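Local coordinates for protein caspase-1 subunit p19/18 (Spodoptera frugiperda, PDB 1M72) that probably cleaves protein substrates as a cysteine endopeptidase in the caspase cascade that carries out apoptosis, at residues C[40-45]-C[75-80]; C[46-51]-C[106-111]. All blocks are in the same frame, centred on the assembly; numbering follows the deposited sequence.

In the fold
From the N terminus, the chain runs along strand 31-39 of the central sheet, leaves it into the loop 40-51 and only then enters helix 54-67. Interaction 1 closes a loop of 29 residues, from the first half of this loop to the end of edge strand 70-76. Interaction 2 starts in the second half and closes a longer one, onto the end of strand 98-106 and the residues beyond. The two closures cross, since their segments alternate along the sequence. Together they bind one active-site loop to the ends of two parallel strands, and they touch each other: E41 O meets R51 N, and the F43 ring packs on H108.

Interaction 1. Residues C[40-45]-C[75-80]; sequences HEHFDI and FPNLKS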
# COMPACT_ATOMS: atom_id res chain seq x y z
N HIS C 40 -19.03 0.95 -14.40
CA HIS C 40 -20.41 1.11 -13.93
C HIS C 40 -20.91 2.50 -14.05
O HIS C 40 -20.45 3.36 -13.32
CB HIS C 40 -20.53 0.72 -12.46
CG HIS C 40 -20.33 -0.73 -12.22
ND1 HIS C 40 -21.34 -1.66 -12.39
CD2 HIS C 40 -19.22 -1.43 -11.91
CE1 HIS C 40 -20.86 -2.87 -12.21
NE2 HIS C 40 -19.57 -2.76 -11.91
N GLU C 41 -21.86 2.72 -14.95
CA GLU C 41 -22.40 4.08 -15.14
C GLU C 41 -23.78 4.32 -14.53
O GLU C 41 -24.09 5.42 -14.07
CB GLU C 41 -22.44 4.43 -16.64
CG GLU C 41 -22.69 5.95 -16.95
CD GLU C 41 -22.65 6.28 -18.45
OE1 GLU C 41 -22.87 5.36 -19.30
OE2 GLU C 41 -22.40 7.46 -18.79
N HIS C 42 -24.59 3.28 -14.49
CA HIS C 42 -25.95 3.42 -14.01
C HIS C 42 -26.24 2.33 -13.00
O HIS C 42 -25.69 1.24 -13.08
CB HIS C 42 -26.87 3.37 -15.22
CG HIS C 42 -26.48 4.33 -16.31
ND1 HIS C 42 -26.09 3.92 -17.57
CD2 HIS C 42 -26.43 5.69 -16.32
CE1 HIS C 42 -25.82 4.99 -18.31
NE2 HIS C 42 -26.02 6.07 -17.58
N PHE C 43 -27.12 2.62 -12.05
CA PHE C 43 -27.45 1.68 -10.99
C PHE C 43 -28.94 1.47 -10.75
O PHE C 43 -29.71 2.41 -10.85
CB PHE C 43 -26.81 2.17 -9.68
CG PHE C 43 -25.32 2.41 -9.79
CD1 PHE C 43 -24.82 3.57 -10.39
CD2 PHE C 43 -24.41 1.40 -9.40
CE1 PHE C 43 -23.44 3.73 -10.61
CE2 PHE C 43 -23.04 1.55 -9.61
CZ PHE C 43 -22.55 2.72 -10.23
N ASP C 44 -29.32 0.23 -10.40
CA ASP C 44 -30.71 -0.10 -10.08
C ASP C 44 -30.95 0.13 -8.60
O ASP C 44 -31.86 -0.45 -8.03
CB ASP C 44 -31.04 -1.56 -10.42
CG ASP C 44 -30.87 -1.88 -11.91
OD1 ASP C 44 -30.98 -0.96 -12.74
OD2 ASP C 44 -30.65 -3.07 -12.23
N ILE C 45 -30.12 0.97 -7.98
CA ILE C 45 -30.21 1.36 -6.57
C ILE C 45 -30.65 2.84 -6.58
O ILE C 45 -29.89 3.75 -7.00
CB ILE C 45 -28.86 1.21 -5.89
CG1 ILE C 45 -28.49 -0.30 -5.85
CG2 ILE C 45 -28.91 1.85 -4.50
CD1 ILE C 45 -27.00 -0.60 -6.01
N PHE C 75 -16.52 -4.67 -19.13
CA PHE C 75 -17.82 -5.22 -18.75
C PHE C 75 -18.67 -4.08 -18.25
O PHE C 75 -18.50 -3.63 -17.10
CB PHE C 75 -17.69 -6.26 -17.65
CG PHE C 75 -17.11 -7.53 -18.13
CD1 PHE C 75 -15.77 -7.83 -17.90
CD2 PHE C 75 -17.89 -8.43 -18.83
CE1 PHE C 75 -15.21 -9.03 -18.35
CE2 PHE C 75 -17.35 -9.63 -19.29
CZ PHE C 75 -16.00 -9.94 -19.05
N PRO C 76 -19.60 -3.61 -19.10
CA PRO C 76 -20.46 -2.50 -18.70
C PRO C 76 -21.64 -2.87 -17.83
O PRO C 76 -22.43 -3.76 -18.17
CB PRO C 76 -20.86 -1.89 -20.05
CG PRO C 76 -21.05 -3.12 -20.90
CD PRO C 76 -19.88 -4.03 -20.49
N ASN C 77 -21.72 -2.20 -16.67
CA ASN C 77 -22.81 -2.35 -15.72
C ASN C 77 -23.32 -3.71 -15.30
O ASN C 77 -24.52 -3.96 -15.36
CB ASN C 77 -23.99 -1.53 -16.22
CG ASN C 77 -23.61 -0.09 -16.42
OD1 ASN C 77 -23.14 0.56 -15.48
ND2 ASN C 77 -23.76 0.40 -17.64
N LEU C 78 -22.44 -4.58 -14.84
CA LEU C 78 -22.86 -5.90 -14.45
C LEU C 78 -23.44 -5.91 -13.02
O LEU C 78 -23.19 -5.00 -12.22
CB LEU C 78 -21.66 -6.86 -14.52
CG LEU C 78 -20.93 -7.20 -15.84
CD1 LEU C 78 -19.96 -8.38 -15.55
CD2 LEU C 78 -21.93 -7.62 -16.97
N LYS C 79 -24.25 -6.93 -12.75
CA LYS C 79 -24.84 -7.17 -11.44
C LYS C 79 -23.72 -7.86 -10.64
O LYS C 79 -22.79 -8.43 -11.22
CB LYS C 79 -26.04 -8.11 -11.57
CG LYS C 79 -27.26 -7.47 -12.24
CD LYS C 79 -28.37 -8.48 -12.49
CE LYS C 79 -29.06 -8.89 -11.19
NZ LYS C 79 -30.18 -9.87 -11.43
N SER C 80 -23.82 -7.84 -9.32
CA SER C 80 -22.79 -8.43 -8.50
C SER C 80 -22.42 -9.89 -8.81
O SER C 80 -21.24 -10.29 -8.74
CB SER C 80 -23.16 -8.30 -7.04
OG SER C 80 -22.19 -8.94 -6.23
O HOH W 1 -22.93 2.82 -19.31
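H40 and N77 bring the two backbones together, their CA atoms 4.6 Å apart, where segment 40-45 leaves strand 31-39 and segment 75-80 leaves the neighbouring strand 70-76. These strands lie side by side and parallel in the central sheet of the caspase fold, so the contact joins two loops at the same end of that sheet. N77 adopts the left-handed helical backbone conformation, and just beyond it K79 occupies the N-cap position of helix 80-92.

The side chain of N77 does most of the work. With its CG on the side of the backbone N and anti to the carbonyl carbon (chi1 -57°), the amide reaches across to the peptide groups of the first loop. OD1 accepts two backbone hydrogens. E41 N, at 2.6 Å from OD1, comes in the carbonyl plane on a lone pair, although the N-H bends to 145°. H42 N is farther from OD1, 3.2 Å, and points at it almost straight, but from above the carbonyl plane. An asparagine oxygen thus takes the two successive N-H groups of a loop that has no regular secondary structure. The other half of the amide is used as well: ND2 donates to a water, which in turn donates to E41 OE1, 2.5 Å away, and the extended E41 side chain stretches out to meet it.

H40 lies on the buried side, where I83 of helix 80-92 packs on it. The nearest atoms of its side chain and that of H108, probably the catalytic histidine, are about 7 Å apart. The imidazole turns toward segment 75-80, with ND1 buried near N77 CA and without a polar partner in the model. At the ring's edge, in its plane, CE1 approaches L78 O to 3.2 Å.

Interaction 2. Residues C[46-51]-C[106-111]; sequences HSLKSR and LTHGEL
Segment 46-51 passes segment 106-111 in nearly the reverse direction, 152° apart where they touch, with the backbones well separated: L48 CA and H108 CA are 7.9 Å apart, so side chains fill the gap. The H108 ring is held between two of them. R51 CD lies over the centre of one face, 3.7 Å from the ring centroid and almost on the ring normal, a CH-pi contact, while R51 CG comes within 3.3 Å of H108 NE2. L48 covers the opposite face, its CD2 4.0 Å from H108 CD2. At the edge, NE2 donates to K49 O over 2.9 Å, nearly straight (169°) and close to the ring plane. This fixes the ring's rotation and leaves ND1, across the ring from that bond, facing the bound peptide, to whose backbone it makes a weak hydrogen bond.

H108 is probably the catalytic histidine of this caspase fold, about 6 Å, between nearest side-chain atoms, from the probable catalytic cysteine C150.

R51 bends at chi3, which carries its guanidinium past the imidazole, the two planes 84° apart, and lays one face on the T107 backbone, T107 N sitting 3.4 Å above its centre. NH1 is hydrogen-bonded to H40 O, and NE makes a salt bridge to an acidic side chain of the peptide, as expected of an arginine in the S1 pocket of a caspase.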
# COMPACT_ATOMS: atom_id res chain seq x y z
N HIS C 46 -31.88 3.08 -6.13
CA HIS C 46 -32.43 4.42 -6.16
C HIS C 46 -31.58 5.57 -5.60
O HIS C 46 -31.66 6.67 -6.12
CB HIS C 46 -33.82 4.44 -5.50
CG HIS C 46 -34.50 5.78 -5.55
ND1 HIS C 46 -34.92 6.37 -6.72
CD2 HIS C 46 -34.77 6.68 -4.56
CE1 HIS C 46 -35.43 7.56 -6.46
NE2 HIS C 46 -35.35 7.78 -5.16
N SER C 47 -30.77 5.32 -4.59
CA SER C 47 -29.98 6.40 -3.99
C SER C 47 -28.67 6.75 -4.69
O SER C 47 -27.96 7.69 -4.31
CB SER C 47 -29.69 6.05 -2.53
OG SER C 47 -29.10 4.75 -2.44
N LEU C 48 -28.36 5.97 -5.73
CA LEU C 48 -27.14 6.16 -6.46
C LEU C 48 -27.37 6.86 -7.81
O LEU C 48 -28.11 6.37 -8.70
CB LEU C 48 -26.45 4.79 -6.68
CG LEU C 48 -25.97 4.00 -5.46
CD1 LEU C 48 -25.18 2.75 -5.87
CD2 LEU C 48 -25.10 4.90 -4.65
N LYS C 49 -26.71 8.00 -7.95
CA LYS C 49 -26.81 8.79 -9.17
C LYS C 49 -25.91 8.21 -10.27
O LYS C 49 -25.00 7.43 -9.98
CB LYS C 49 -26.44 10.24 -8.84
CG LYS C 49 -27.47 10.87 -7.89
CD LYS C 49 -27.12 12.30 -7.43
CE LYS C 49 -25.99 12.32 -6.42
NZ LYS C 49 -26.05 13.55 -5.58
N SER C 50 -26.18 8.56 -11.51
CA SER C 50 -25.34 8.04 -12.58
C SER C 50 -23.92 8.61 -12.53
O SER C 50 -23.67 9.73 -12.06
CB SER C 50 -26.00 8.26 -13.93
OG SER C 50 -27.00 7.26 -14.10
N ARG C 51 -22.97 7.80 -12.98
CA ARG C 51 -21.58 8.22 -12.90
C ARG C 51 -21.08 8.80 -14.24
O ARG C 51 -20.13 8.28 -14.84
CB ARG C 51 -20.72 7.01 -12.42
CG ARG C 51 -21.13 6.48 -11.02
CD ARG C 51 -20.13 5.44 -10.41
NE ARG C 51 -18.75 5.94 -10.42
CZ ARG C 51 -17.86 5.64 -11.36
NH1 ARG C 51 -18.19 4.82 -12.35
NH2 ARG C 51 -16.63 6.13 -11.32
N LEU C 106 -14.57 0.72 -11.86
CA LEU C 106 -14.95 2.15 -11.88
C LEU C 106 -16.42 2.16 -11.40
O LEU C 106 -17.34 1.74 -12.15
CB LEU C 106 -14.86 2.67 -13.32
CG LEU C 106 -13.65 2.24 -14.17
CD1 LEU C 106 -13.85 2.75 -15.61
CD2 LEU C 106 -12.38 2.82 -13.61
N THR C 107 -16.64 2.64 -10.17
CA THR C 107 -18.00 2.57 -9.60
C THR C 107 -18.20 3.40 -8.32
O THR C 107 -17.34 4.20 -7.96
CB THR C 107 -18.33 1.07 -9.33
OG1 THR C 107 -19.71 0.93 -8.99
CG2 THR C 107 -17.48 0.50 -8.18
N HIS C 108 -19.35 3.24 -7.66
CA HIS C 108 -19.61 3.94 -6.38
C HIS C 108 -19.11 3.03 -5.23
O HIS C 108 -19.16 1.80 -5.33
CB HIS C 108 -21.10 4.18 -6.13
CG HIS C 108 -21.69 5.33 -6.89
ND1 HIS C 108 -21.29 6.63 -6.69
CD2 HIS C 108 -22.67 5.37 -7.82
CE1 HIS C 108 -22.00 7.43 -7.47
NE2 HIS C 108 -22.85 6.69 -8.16
N GLY C 109 -18.67 3.64 -4.14
CA GLY C 109 -18.20 2.89 -2.99
C GLY C 109 -18.37 3.58 -1.64
O GLY C 109 -18.70 4.78 -1.53
N GLU C 110 -18.15 2.78 -0.61
CA GLU C 110 -18.19 3.17 0.79
C GLU C 110 -17.00 2.42 1.40
O GLU C 110 -16.35 1.62 0.71
CB GLU C 110 -19.48 2.68 1.43
CG GLU C 110 -20.72 3.34 0.81
CD GLU C 110 -22.00 3.04 1.59
OE1 GLU C 110 -21.92 2.87 2.84
OE2 GLU C 110 -23.06 3.00 0.94
N LEU C 111 -16.69 2.67 2.66
CA LEU C 111 -15.55 1.98 3.24
C LEU C 111 -15.83 0.48 3.22
O LEU C 111 -16.90 0.05 3.68
CB LEU C 111 -15.28 2.48 4.65
CG LEU C 111 -14.18 1.80 5.46
CD1 LEU C 111 -12.86 1.95 4.81
CD2 LEU C 111 -14.17 2.40 6.87